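PDB 6GSZ: alpha-L-rhamnosidase from Aspergillus terreus, which probably hydrolyses terminal non-reducing alpha-L-rhamnose residues in alpha-L-rhamnosides and binds calcium ions. Local coordinates for residues Phe138-Ser143 against Leu233-Ser238; Val145-Tyr150 against Tyr187-Leu192; Arg160-Arg165 against Gly196-Gly201; Gly167-Ala172 against Glu183-Asp188. All blocks are in the same frame, centred on the assembly; numbering follows the deposited sequence. Where two conformers were deposited one is given.

Contact 1 (Phe138-Ser143 against Leu233-Ser238); sequences FSVDDS and LVVTKS. With CA (calcium ion), chain Y.
The ring of F138 meets the CD2 methyl of L233 at its CE2-CZ end, and the two side chains cross at about a right angle. The modelled spacing is too short for carbons and is doubtful. F138 CG sits between its own backbone N and carbonyl carbon (chi1 59°), which turns the ring toward the 233-238 strand. I245, I200 and L193 also touch this side chain. V140 continues the apolar layer, its CG1 lying 4.2 Å from V235 CG1. Beyond the valines the contact turns polar. The CD carbon of K237 rests 3.6 Å from D142 OD2. K237 NZ is 4.4 Å from the same oxygen, too far for a salt bridge, and bonds to S241. At the end of the pair S238 N donates to S143 O (3.1 Å, 156°). The hydroxyls add a second tie, S143 OG to S238 OG at 2.8 Å. The CB of D141 points away from the other segment, but its backbone O binds a calcium ion at 2.3 Å. The two segments run 23° apart and belong to different sheets. Strand 132-140 pairs with 196-205, and strand 228-237 lies between 144-154 and 242-246. Their facing side chains fill part of the space between the sheets, consistent with the beta-sandwich of a galactose-binding-like domain.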
loop_
_atom_site.group_PDB
_atom_site.type_symbol
_atom_site.label_atom_id
_atom_site.label_comp_id
_atom_site.label_asym_id
_atom_site.label_seq_id
_atom_site.Cartn_x
_atom_site.Cartn_y
_atom_site.Cartn_z
ATOM N N PHE A 138 -6.936 22.374 30.549
ATOM C CA PHE A 138 -6.666 21.508 31.715
ATOM C C PHE A 138 -5.394 22.016 32.375
ATOM O O PHE A 138 -4.690 22.836 31.813
ATOM C CB PHE A 138 -6.537 20.036 31.297
ATOM C CG PHE A 138 -5.449 19.744 30.292
ATOM C CD1 PHE A 138 -5.678 19.934 28.944
ATOM C CD2 PHE A 138 -4.211 19.242 30.691
ATOM C CE1 PHE A 138 -4.708 19.640 28.014
ATOM C CE2 PHE A 138 -3.232 18.950 29.748
ATOM C CZ PHE A 138 -3.489 19.146 28.415
ATOM N N SER A 139 -5.107 21.448 33.535
ATOM C CA SER A 139 -3.994 21.840 34.353
ATOM C C SER A 139 -3.089 20.650 34.605
ATOM O O SER A 139 -3.583 19.564 34.918
ATOM C CB SER A 139 -4.497 22.314 35.680
ATOM O OG SER A 139 -5.217 23.487 35.503
ATOM N N VAL A 140 -1.786 20.902 34.555
ATOM C CA VAL A 140 -0.785 19.962 35.014
ATOM C C VAL A 140 -0.014 20.679 36.119
ATOM O O VAL A 140 0.893 21.444 35.852
ATOM C CB VAL A 140 0.109 19.495 33.858
ATOM C CG1 VAL A 140 1.140 18.495 34.349
ATOM C CG2 VAL A 140 -0.704 18.883 32.740
ATOM N N ASP A 141 -0.449 20.485 37.359
ATOM C CA ASP A 141 0.094 21.308 38.471
ATOM C C ASP A 141 1.103 20.560 39.356
ATOM O O ASP A 141 1.411 20.965 40.474
ATOM C CB ASP A 141 -1.040 21.859 39.320
ATOM C CG ASP A 141 -2.027 22.703 38.534
ATOM O OD1 ASP A 141 -1.583 23.639 37.764
ATOM O OD2 ASP A 141 -3.222 22.430 38.704
ATOM N N ASP A 142 1.608 19.452 38.851
ATOM C CA ASP A 142 2.632 18.606 39.486
ATOM C C ASP A 142 3.759 18.427 38.468
ATOM O O ASP A 142 3.526 18.526 37.254
ATOM C CB ASP A 142 2.006 17.267 39.896
ATOM C CG ASP A 142 0.804 17.371 40.838
ATOM O OD1 ASP A 142 1.010 17.724 42.005
ATOM O OD2 ASP A 142 -0.337 17.082 40.393
ATOM N N SER A 143 4.966 18.134 38.942
ATOM C CA SER A 143 6.048 17.774 38.029
ATOM C C SER A 143 5.691 16.458 37.322
ATOM O O SER A 143 5.080 15.550 37.916
ATOM C CB SER A 143 7.356 17.679 38.741
ATOM O OG SER A 143 7.272 16.680 39.715
ATOM N N LEU A 233 -5.771 11.985 27.065
ATOM C CA LEU A 233 -4.437 12.451 27.406
ATOM C C LEU A 233 -4.078 11.870 28.773
ATOM O O LEU A 233 -4.850 11.977 29.712
ATOM C CB LEU A 233 -4.406 13.976 27.455
ATOM C CG LEU A 233 -3.029 14.571 27.737
ATOM C CD1 LEU A 233 -2.158 14.485 26.512
ATOM C CD2 LEU A 233 -3.151 16.012 28.190
ATOM N N VAL A 234 -2.944 11.164 28.844
ATOM C CA VAL A 234 -2.475 10.560 30.078
ATOM C C VAL A 234 -1.121 11.194 30.405
ATOM O O VAL A 234 -0.161 11.048 29.620
ATOM C CB VAL A 234 -2.346 9.034 29.939
ATOM C CG1 VAL A 234 -1.964 8.429 31.280
ATOM C CG2 VAL A 234 -3.625 8.390 29.435
ATOM N N VAL A 235 -1.014 11.830 31.567
ATOM C CA VAL A 235 0.219 12.438 32.021
ATOM C C VAL A 235 0.732 11.629 33.217
ATOM O O VAL A 235 -0.021 11.348 34.145
ATOM C CB VAL A 235 -0.005 13.916 32.434
ATOM C CG1 VAL A 235 1.290 14.557 32.887
ATOM C CG2 VAL A 235 -0.657 14.733 31.330
ATOM N N THR A 236 1.974 11.154 33.110
ATOM C CA THR A 236 2.610 10.424 34.199
ATOM C C THR A 236 3.448 11.406 35.018
ATOM O O THR A 236 4.356 12.034 34.515
ATOM C CB THR A 236 3.508 9.304 33.668
ATOM O OG1 THR A 236 2.672 8.447 32.889
ATOM C CG2 THR A 236 4.189 8.539 34.785
ATOM N N LYS A 237 3.085 11.525 36.287
ATOM C CA LYS A 237 3.753 12.408 37.203
ATOM C C LYS A 237 5.042 11.757 37.717
ATOM O O LYS A 237 5.269 10.543 37.571
ATOM C CB LYS A 237 2.793 12.770 38.333
ATOM C CG LYS A 237 1.677 13.710 37.906
ATOM C CD LYS A 237 0.671 13.922 38.999
ATOM C CE LYS A 237 -0.334 12.796 39.109
ATOM N NZ LYS A 237 -0.991 12.763 40.441
ATOM N N SER A 238 5.865 12.588 38.354
ATOM C CA SER A 238 7.175 12.217 38.862
ATOM C C SER A 238 7.095 11.039 39.849
ATOM O O SER A 238 8.018 10.261 39.922
ATOM C CB SER A 238 7.860 13.427 39.483
ATOM O OG SER A 238 8.209 14.366 38.471
HETATM CA CA CA Y . 1.729 22.541 42.156
HETATM O O HOH W 1 2.933 23.687 40.674
#

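Contact 2 (Val145-Tyr150 against Tyr187-Leu192); sequences VSARLY and YDVTDL. With CA (calcium ion), chain L.
An antiparallel strand pair runs into an Asx turn here, and the aspartate of that turn binds calcium. Strands 144-154 and 182-188 are the partners. L149 and Y187 form a hydrogen-bonded pair: L149 N to Y187 O and Y187 N to L149 O are both 2.9 Å. R148 and D188 follow as a non-hydrogen-bonded pair. The strand of Y187 then ends, but one more backbone bond follows: V189 N donates to A147 O at 3.1 Å. T190 takes the next place with its side chain, and A147 N donates to T190 OG1 at 2.9 Å. That hydroxyl in turn donates a hydrogen bond to D188 OD1 (2.7 Å), on the syn side of the carboxylate. T190 N bonds to the same oxygen and closes the Asx turn. R148 bends at chi2 (-69°), which folds its guanidinium back over the strand. NH1 then makes a salt bridge to D188 OD1 (3.2 Å) and bonds to A147 O, on the opposite carbonyl face from V189 N. The guanidinium and carboxylate planes are 47° apart. NE of R148 is held by E102. Among the buried apolar groups, V189 CG1 packs on L149 CB and CG2 on A147 CB. The D188 carboxylate thus divides its work. OD1 takes two hydrogen bonds and the salt bridge, while OD2 binds calcium at 2.3 Å and accepts from a water that R148 NH1 also holds. The nearby positive charges probably stabilise D188 in its ionised form.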
loop_
_atom_site.group_PDB
_atom_site.type_symbol
_atom_site.label_atom_id
_atom_site.label_comp_id
_atom_site.label_asym_id
_atom_site.label_seq_id
_atom_site.Cartn_x
_atom_site.Cartn_y
_atom_site.Cartn_z
ATOM N N VAL A 145 6.876 13.477 34.001
ATOM C CA VAL A 145 7.999 12.845 33.315
ATOM C C VAL A 145 7.652 12.400 31.890
ATOM O O VAL A 145 8.568 12.296 31.059
ATOM C CB VAL A 145 8.568 11.674 34.131
ATOM C CG1 VAL A 145 9.150 12.171 35.459
ATOM C CG2 VAL A 145 7.564 10.545 34.334
ATOM N N SER A 146 6.380 12.112 31.610
ATOM C CA SER A 146 5.987 11.651 30.266
ATOM C C SER A 146 4.501 11.896 30.065
ATOM O O SER A 146 3.763 12.021 31.039
ATOM C CB SER A 146 6.366 10.189 30.018
ATOM O OG SER A 146 5.644 9.339 30.877
ATOM N N ALA A 147 4.089 11.953 28.789
ATOM C CA ALA A 147 2.684 12.096 28.506
ATOM C C ALA A 147 2.369 11.441 27.166
ATOM O O ALA A 147 3.205 11.436 26.248
ATOM C CB ALA A 147 2.265 13.556 28.544
ATOM N N ARG A 148 1.132 10.939 27.080
ATOM C CA ARG A 148 0.631 10.296 25.875
ATOM C C ARG A 148 -0.735 10.854 25.484
ATOM O O ARG A 148 -1.535 11.181 26.337
ATOM C CB ARG A 148 0.460 8.786 26.082
ATOM C CG ARG A 148 1.742 8.044 26.438
ATOM C CD ARG A 148 2.732 7.995 25.284
ATOM N NE ARG A 148 3.934 7.281 25.632
ATOM C CZ ARG A 148 5.086 7.839 26.049
ATOM N NH1 ARG A 148 5.242 9.155 26.114
ATOM N NH2 ARG A 148 6.107 7.038 26.339
ATOM N N LEU A 149 -0.962 10.955 24.168
ATOM C CA LEU A 149 -2.295 11.232 23.626
ATOM C C LEU A 149 -2.728 10.013 22.826
ATOM O O LEU A 149 -1.976 9.579 21.922
ATOM C CB LEU A 149 -2.304 12.463 22.725
ATOM C CG LEU A 149 -3.681 12.817 22.174
ATOM C CD1 LEU A 149 -4.637 13.263 23.286
ATOM C CD2 LEU A 149 -3.567 13.895 21.123
ATOM N N TYR A 150 -3.897 9.479 23.159
ATOM C CA TYR A 150 -4.534 8.387 22.463
ATOM C C TYR A 150 -5.774 8.949 21.785
ATOM O O TYR A 150 -6.572 9.647 22.460
ATOM C CB TYR A 150 -4.927 7.313 23.456
ATOM C CG TYR A 150 -3.775 6.806 24.268
ATOM C CD1 TYR A 150 -2.904 5.876 23.737
ATOM C CD2 TYR A 150 -3.545 7.209 25.571
ATOM C CE1 TYR A 150 -1.857 5.364 24.486
ATOM C CE2 TYR A 150 -2.505 6.684 26.326
ATOM C CZ TYR A 150 -1.644 5.751 25.778
ATOM O OH TYR A 150 -0.636 5.259 26.586
ATOM N N TYR A 187 0.517 9.100 20.559
ATOM C CA TYR A 187 1.574 10.078 20.381
ATOM C C TYR A 187 2.250 10.352 21.725
ATOM O O TYR A 187 1.585 10.458 22.772
ATOM C CB TYR A 187 0.994 11.388 19.858
ATOM C CG TYR A 187 0.281 11.243 18.538
ATOM C CD1 TYR A 187 0.981 11.225 17.333
ATOM C CD2 TYR A 187 -1.103 11.129 18.474
ATOM C CE1 TYR A 187 0.336 11.073 16.110
ATOM C CE2 TYR A 187 -1.760 11.038 17.254
ATOM C CZ TYR A 187 -1.060 11.040 16.055
ATOM O OH TYR A 187 -1.707 10.983 14.856
ATOM N N ASP A 188 3.561 10.577 21.659
ATOM C CA ASP A 188 4.318 11.050 22.809
ATOM C C ASP A 188 4.267 12.582 22.821
ATOM O O ASP A 188 4.870 13.244 21.981
ATOM C CB ASP A 188 5.741 10.535 22.761
ATOM C CG ASP A 188 6.634 11.062 23.869
ATOM O OD1 ASP A 188 6.155 11.893 24.671
ATOM O OD2 ASP A 188 7.821 10.624 23.917
ATOM N N VAL A 189 3.449 13.124 23.716
ATOM C CA VAL A 189 3.213 14.571 23.774
ATOM C C VAL A 189 3.928 15.208 24.977
ATOM O O VAL A 189 3.637 16.353 25.342
ATOM C CB VAL A 189 1.716 14.906 23.750
ATOM C CG1 VAL A 189 1.076 14.382 22.492
ATOM C CG2 VAL A 189 0.986 14.419 24.976
ATOM N N THR A 190 4.902 14.522 25.559
ATOM C CA THR A 190 5.656 15.000 26.717
ATOM C C THR A 190 6.132 16.445 26.510
ATOM O O THR A 190 5.985 17.270 27.429
ATOM C CB THR A 190 6.878 14.111 26.966
ATOM O OG1 THR A 190 6.390 12.781 27.158
ATOM C CG2 THR A 190 7.668 14.519 28.193
ATOM N N ASP A 191 6.711 16.739 25.337
ATOM C CA ASP A 191 7.404 17.999 25.117
ATOM C C ASP A 191 6.432 19.105 24.668
ATOM O O ASP A 191 6.857 20.267 24.557
ATOM C CB ASP A 191 8.540 17.794 24.123
ATOM C CG ASP A 191 9.721 16.998 24.675
ATOM O OD1 ASP A 191 9.824 16.810 25.942
ATOM O OD2 ASP A 191 10.546 16.585 23.838
ATOM N N LEU A 192 5.163 18.768 24.395
ATOM C CA LEU A 192 4.181 19.783 23.972
ATOM C C LEU A 192 3.495 20.409 25.184
ATOM O O LEU A 192 2.935 21.506 25.068
ATOM C CB LEU A 192 3.128 19.144 23.056
ATOM C CG LEU A 192 3.651 18.412 21.830
ATOM C CD1 LEU A 192 2.514 18.004 20.920
ATOM C CD2 LEU A 192 4.644 19.222 21.042
HETATM CA CA CA L . 9.714 10.242 22.633
HETATM O O HOH W 2 7.964 9.837 26.695
HETATM O O HOH W 3 9.534 12.655 23.870
HETATM O O HOH W 4 11.255 10.291 24.787
HETATM O O HOH W 5 9.594 8.242 23.921
HETATM O O HOH W 6 8.756 12.277 21.005
#

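Contact 3 (Arg160-Arg165 against Gly196-Gly201); sequences RINDQR and GPNAIG
The side-chain amide of N162 grips strand 196-205 at two points. Its ND2 donates to N198 OD1 at 2.8 Å, a nearly straight bond (163°) with the acceptor in the N162 amide plane. Its OD1 accepts from A199 N at 3.0 Å. The backbone adds a third tie, N162 N to A199 O at 2.9 Å. The two amide planes are 39° apart. N162 CG lies beside its backbone N (chi1 -55°), which brings the amide across to the neighbouring strand. ND2 also bonds to L192 O, and N198 ND2 to K194 O. R160 and G201 form the hydrogen-bonded pair next along: R160 N to G201 O is 2.8 Å and G201 N to R160 O is 2.9 Å. I161 and I200 sit between these bonds as a non-hydrogen-bonded antiparallel pair. N162 and D163 are the two central residues of a type I' turn from I161 to Q164, a tight two-residue beta hairpin. The hairpin joins strand 156-161 to strand 164-165, at one edge of the sheet. R160 bends at chi3 and holds this turn side-on. Its NE makes a salt bridge to D163 OD1 (3.0 Å), tilted from the guanidinium plane, and its NH2 bonds to D163 O. On the isoleucine face, I161 CG1 packs on I200 CD1 at 4.1 Å. I161 CG2 lies 3.7 Å from A199 O, and I200 also touches K136 of strand 132-140.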
loop_
_atom_site.group_PDB
_atom_site.type_symbol
_atom_site.label_atom_id
_atom_site.label_comp_id
_atom_site.label_asym_id
_atom_site.label_seq_id
_atom_site.Cartn_x
_atom_site.Cartn_y
_atom_site.Cartn_z
ATOM N N ARG A 160 -3.873 19.576 18.103
ATOM C CA ARG A 160 -2.854 20.551 18.504
ATOM C C ARG A 160 -2.869 20.637 20.033
ATOM O O ARG A 160 -3.946 20.685 20.656
ATOM C CB ARG A 160 -3.139 21.941 17.925
ATOM C CG ARG A 160 -3.325 21.979 16.414
ATOM C CD ARG A 160 -3.475 23.352 15.789
ATOM N NE ARG A 160 -2.165 23.995 15.767
ATOM C CZ ARG A 160 -1.205 23.760 14.865
ATOM N NH1 ARG A 160 -1.413 22.906 13.876
ATOM N NH2 ARG A 160 -0.042 24.393 14.957
ATOM N N ILE A 161 -1.692 20.739 20.650
ATOM C CA ILE A 161 -1.594 20.966 22.067
ATOM C C ILE A 161 -0.774 22.236 22.259
ATOM O O ILE A 161 0.362 22.331 21.766
ATOM C CB ILE A 161 -0.961 19.793 22.816
ATOM C CG1 ILE A 161 -1.923 18.609 22.824
ATOM C CG2 ILE A 161 -0.582 20.199 24.242
ATOM C CD1 ILE A 161 -1.268 17.305 23.339
ATOM N N ASN A 162 -1.372 23.261 22.893
ATOM C CA ASN A 162 -0.714 24.568 23.028
ATOM C C ASN A 162 -0.202 25.092 21.670
ATOM O O ASN A 162 0.944 25.549 21.561
ATOM C CB ASN A 162 0.383 24.498 24.088
ATOM C CG ASN A 162 -0.119 24.002 25.428
ATOM O OD1 ASN A 162 -1.164 24.462 25.900
ATOM N ND2 ASN A 162 0.607 23.120 26.100
ATOM N N ASP A 163 -1.063 24.996 20.639
ATOM C CA ASP A 163 -0.789 25.408 19.242
ATOM C C ASP A 163 0.425 24.714 18.610
ATOM O O ASP A 163 1.014 25.260 17.675
ATOM C CB ASP A 163 -0.644 26.927 19.082
ATOM C CG ASP A 163 -0.823 27.385 17.629
ATOM O OD1 ASP A 163 -1.597 26.713 16.830
ATOM O OD2 ASP A 163 -0.193 28.387 17.281
ATOM N N GLN A 164 0.767 23.521 19.069
ATOM C CA GLN A 164 1.764 22.692 18.400
ATOM C C GLN A 164 1.047 21.468 17.835
ATOM O O GLN A 164 0.352 20.751 18.587
ATOM C CB GLN A 164 2.817 22.271 19.409
ATOM C CG GLN A 164 3.530 23.439 20.059
ATOM C CD GLN A 164 4.004 23.086 21.451
ATOM O OE1 GLN A 164 3.211 22.893 22.409
ATOM N NE2 GLN A 164 5.307 22.993 21.565
ATOM N N ARG A 165 1.260 21.186 16.550
ATOM C CA ARG A 165 0.639 20.021 15.954
ATOM C C ARG A 165 1.092 18.754 16.685
ATOM O O ARG A 165 2.277 18.573 16.924
ATOM C CB ARG A 165 0.939 19.920 14.455
ATOM C CG ARG A 165 -0.008 18.931 13.770
ATOM C CD ARG A 165 0.357 18.682 12.337
ATOM N NE ARG A 165 -0.764 18.113 11.607
ATOM C CZ ARG A 165 -1.022 16.797 11.523
ATOM N NH1 ARG A 165 -0.317 15.909 12.244
ATOM N NH2 ARG A 165 -1.967 16.391 10.689
ATOM N N GLY A 196 1.481 23.832 34.506
ATOM C CA GLY A 196 0.353 24.696 34.773
ATOM C C GLY A 196 -0.725 24.532 33.702
ATOM O O GLY A 196 -1.102 23.426 33.327
ATOM N N PRO A 197 -1.269 25.637 33.178
ATOM C CA PRO A 197 -2.404 25.566 32.243
ATOM C C PRO A 197 -1.990 25.095 30.854
ATOM O O PRO A 197 -0.944 25.510 30.370
ATOM C CB PRO A 197 -2.966 27.009 32.239
ATOM C CG PRO A 197 -1.826 27.853 32.669
ATOM C CD PRO A 197 -0.898 27.018 33.513
ATOM N N ASN A 198 -2.846 24.271 30.245
ATOM C CA ASN A 198 -2.627 23.710 28.910
ATOM C C ASN A 198 -3.955 23.719 28.147
ATOM O O ASN A 198 -5.032 23.707 28.767
ATOM C CB ASN A 198 -2.106 22.272 28.957
ATOM C CG ASN A 198 -0.681 22.157 29.466
ATOM O OD1 ASN A 198 0.266 22.096 28.661
ATOM N ND2 ASN A 198 -0.513 22.120 30.796
ATOM N N ALA A 199 -3.864 23.639 26.818
ATOM C CA ALA A 199 -5.042 23.452 26.010
ATOM C C ALA A 199 -4.780 22.407 24.936
ATOM O O ALA A 199 -3.658 22.306 24.458
ATOM C CB ALA A 199 -5.477 24.751 25.365
ATOM N N ILE A 200 -5.847 21.685 24.581
ATOM C CA ILE A 200 -5.860 20.777 23.423
ATOM C C ILE A 200 -6.997 21.228 22.521
ATOM O O ILE A 200 -8.116 21.528 23.008
ATOM C CB ILE A 200 -5.961 19.303 23.837
ATOM C CG1 ILE A 200 -6.009 18.406 22.609
ATOM C CG2 ILE A 200 -7.140 19.031 24.734
ATOM C CD1 ILE A 200 -5.645 16.962 22.888
ATOM N N GLY A 201 -6.709 21.319 21.225
ATOM C CA GLY A 201 -7.719 21.573 20.211
ATOM C C GLY A 201 -7.632 20.505 19.128
ATOM O O GLY A 201 -6.524 20.112 18.718
#

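Contact 4 (Gly167-Ala172 against Glu183-Asp188); sequences GDHVMA and EYNTYD. With CA (calcium ion), chain L.
The loop after strand 164-165 folds over one face of strand 182-188, and an aromatic pair joins the two. The edge of the Y187 ring points at the face of the H169 imidazole. The ring centroids are 4.9 Å apart and the planes 59° apart. Y187 CE1 sits 3.7 Å above the H169 plane, over its centre, and Y187 OH lies over the same face, near ND1 and CG. The side chains come from opposite directions. H169 CG is anti to its carbonyl carbon (chi1 -54°), and this turns the imidazole toward the strand. G167 lies beside the pair, its CA 3.8 Å from Y187 CD1; with no side chain it lets the tyrosine ring come close. Two waters fill the polar margins. One accepts from H169 N at 2.9 Å and bonds weakly to Y187 OH. The other bonds to H169 ND1 at 2.8 Å and donates weakly to N185 OD1. Y157 OH ties the tyrosine hydroxyl and N185 OD1 together. Farther along, A172 CB packs 3.9 Å from N185 OD1. NE2 of H169 bonds to a tetraethylene glycol, probably from the crystallisation liquor, which also takes a bond from G167 N. D168 OD1 bonds to the same glycol and also makes a salt bridge to R310, tying the loop to strand 309-315. The arrangement is a T-shaped (edge-to-face) aromatic pair, here fastening an irregular loop onto a beta sheet.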
loop_
_atom_site.group_PDB
_atom_site.type_symbol
_atom_site.label_atom_id
_atom_site.label_comp_id
_atom_site.label_asym_id
_atom_site.label_seq_id
_atom_site.Cartn_x
_atom_site.Cartn_y
_atom_site.Cartn_z
ATOM N N GLY A 167 2.040 15.138 16.417
ATOM C CA GLY A 167 2.508 14.183 15.437
ATOM C C GLY A 167 2.559 14.735 14.030
ATOM O O GLY A 167 2.270 15.905 13.782
ATOM N N ASP A 168 2.846 13.841 13.092
ATOM C CA ASP A 168 2.981 14.163 11.666
ATOM C C ASP A 168 2.130 13.236 10.789
ATOM O O ASP A 168 2.391 13.059 9.585
ATOM C CB ASP A 168 4.437 14.133 11.238
ATOM C CG ASP A 168 5.117 12.793 11.429
ATOM O OD1 ASP A 168 4.441 11.850 11.855
ATOM O OD2 ASP A 168 6.325 12.724 11.140
ATOM N N HIS A 169 1.113 12.608 11.386
ATOM C CA HIS A 169 0.190 11.803 10.630
ATOM C C HIS A 169 -0.866 12.690 9.972
ATOM O O HIS A 169 -1.455 13.588 10.647
ATOM C CB HIS A 169 -0.540 10.765 11.491
ATOM C CG HIS A 169 0.311 9.847 12.300
ATOM N ND1 HIS A 169 -0.255 8.758 12.916
ATOM C CD2 HIS A 169 1.608 9.899 12.684
ATOM C CE1 HIS A 169 0.698 8.120 13.603
ATOM N NE2 HIS A 169 1.840 8.810 13.499
ATOM N N VAL A 170 -1.199 12.421 8.716
ATOM C CA VAL A 170 -2.264 13.129 8.026
ATOM C C VAL A 170 -3.301 12.107 7.586
ATOM O O VAL A 170 -3.060 10.888 7.606
ATOM C CB VAL A 170 -1.761 13.980 6.853
ATOM C CG1 VAL A 170 -0.851 15.079 7.352
ATOM C CG2 VAL A 170 -1.091 13.131 5.797
ATOM N N MET A 171 -4.477 12.573 7.193
ATOM C CA MET A 171 -5.609 11.697 6.852
ATOM C C MET A 171 -5.807 10.598 7.911
ATOM O O MET A 171 -6.083 9.435 7.607
ATOM C CB MET A 171 -5.475 11.123 5.442
ATOM C CG MET A 171 -5.332 12.211 4.372
ATOM S SD MET A 171 -6.683 13.352 4.269
ATOM C CE MET A 171 -7.888 12.347 3.418
ATOM N N ALA A 172 -5.687 10.981 9.191
ATOM C CA ALA A 172 -5.691 10.068 10.316
ATOM C C ALA A 172 -7.095 9.912 10.865
ATOM O O ALA A 172 -7.809 10.924 11.000
ATOM C CB ALA A 172 -4.767 10.598 11.387
ATOM N N GLU A 183 -9.102 2.088 13.883
ATOM C CA GLU A 183 -7.753 2.338 14.419
ATOM C C GLU A 183 -7.742 3.613 15.247
ATOM O O GLU A 183 -8.511 4.576 14.964
ATOM C CB GLU A 183 -6.664 2.451 13.344
ATOM C CG GLU A 183 -6.287 1.090 12.772
ATOM C CD GLU A 183 -5.300 1.125 11.633
ATOM O OE1 GLU A 183 -4.603 2.147 11.455
ATOM O OE2 GLU A 183 -5.162 0.074 10.938
ATOM N N TYR A 184 -6.931 3.620 16.304
ATOM C CA TYR A 184 -6.641 4.822 17.064
ATOM C C TYR A 184 -5.128 4.987 17.125
ATOM O O TYR A 184 -4.364 3.998 16.978
ATOM C CB TYR A 184 -7.213 4.823 18.495
ATOM C CG TYR A 184 -6.471 3.874 19.395
ATOM C CD1 TYR A 184 -6.778 2.530 19.440
ATOM C CD2 TYR A 184 -5.487 4.351 20.226
ATOM C CE1 TYR A 184 -6.010 1.662 20.210
ATOM C CE2 TYR A 184 -4.726 3.498 21.006
ATOM C CZ TYR A 184 -5.004 2.152 21.011
ATOM O OH TYR A 184 -4.233 1.345 21.807
ATOM N N ASN A 185 -4.656 6.204 17.294
ATOM C CA ASN A 185 -3.254 6.559 17.266
ATOM C C ASN A 185 -2.728 6.948 18.637
ATOM O O ASN A 185 -3.479 7.457 19.466
ATOM C CB ASN A 185 -2.938 7.607 16.214
ATOM C CG ASN A 185 -3.487 7.205 14.864
ATOM O OD1 ASN A 185 -4.302 7.924 14.252
ATOM N ND2 ASN A 185 -3.099 6.024 14.401
ATOM N N THR A 186 -1.435 6.746 18.848
ATOM C CA THR A 186 -0.753 7.065 20.073
ATOM C C THR A 186 0.408 8.015 19.774
ATOM O O THR A 186 1.228 7.756 18.861
ATOM C CB THR A 186 -0.215 5.796 20.746
ATOM O OG1 THR A 186 -1.291 4.897 20.993
ATOM C CG2 THR A 186 0.468 6.137 22.059
ATOM N N TYR A 187 0.517 9.100 20.559
ATOM C CA TYR A 187 1.574 10.078 20.381
ATOM C C TYR A 187 2.250 10.352 21.725
ATOM O O TYR A 187 1.585 10.458 22.772
ATOM C CB TYR A 187 0.994 11.388 19.858
ATOM C CG TYR A 187 0.281 11.243 18.538
ATOM C CD1 TYR A 187 0.981 11.225 17.333
ATOM C CD2 TYR A 187 -1.103 11.129 18.474
ATOM C CE1 TYR A 187 0.336 11.073 16.110
ATOM C CE2 TYR A 187 -1.760 11.038 17.254
ATOM C CZ TYR A 187 -1.060 11.040 16.055
ATOM O OH TYR A 187 -1.707 10.983 14.856
ATOM N N ASP A 188 3.561 10.577 21.659
ATOM C CA ASP A 188 4.318 11.050 22.809
ATOM C C ASP A 188 4.267 12.582 22.821
ATOM O O ASP A 188 4.870 13.244 21.981
ATOM C CB ASP A 188 5.741 10.535 22.761
ATOM C CG ASP A 188 6.634 11.062 23.869
ATOM O OD1 ASP A 188 6.155 11.893 24.671
ATOM O OD2 ASP A 188 7.821 10.624 23.917
HETATM CA CA CA L . 9.714 10.242 22.633
HETATM O O HOH W 7 -0.417 13.293 13.783
HETATM O O HOH W 8 -2.576 7.833 11.604
HETATM O O HOH W 3 9.534 12.655 23.870
HETATM O O HOH W 4 11.255 10.291 24.787
HETATM O O HOH W 5 9.594 8.242 23.921
HETATM O O HOH W 6 8.756 12.277 21.005
#

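How the contacts relate
All four contacts belong to one beta-sandwich region. Contact 3 lies in one sheet and contact 2 in the other; contact 1 spans the two. F138 O and V140 O bond to N198 N and G196 N of contact 3, and V234 O bonds to R148 N of contact 2 (2.9 Å). Contacts 2 and 3 also pack together, V189 CG1 lying 3.8 Å from I161 CD1. Contacts 2 and 4 share Y187 and D188, their centres about 12 Å apart. The centre of contact 4 lies about 18 Å from the centre of the chain, and that of contact 1 about 38 Å. The glucose pocket of this entry is built from other residues, among them D460, E466 and E740.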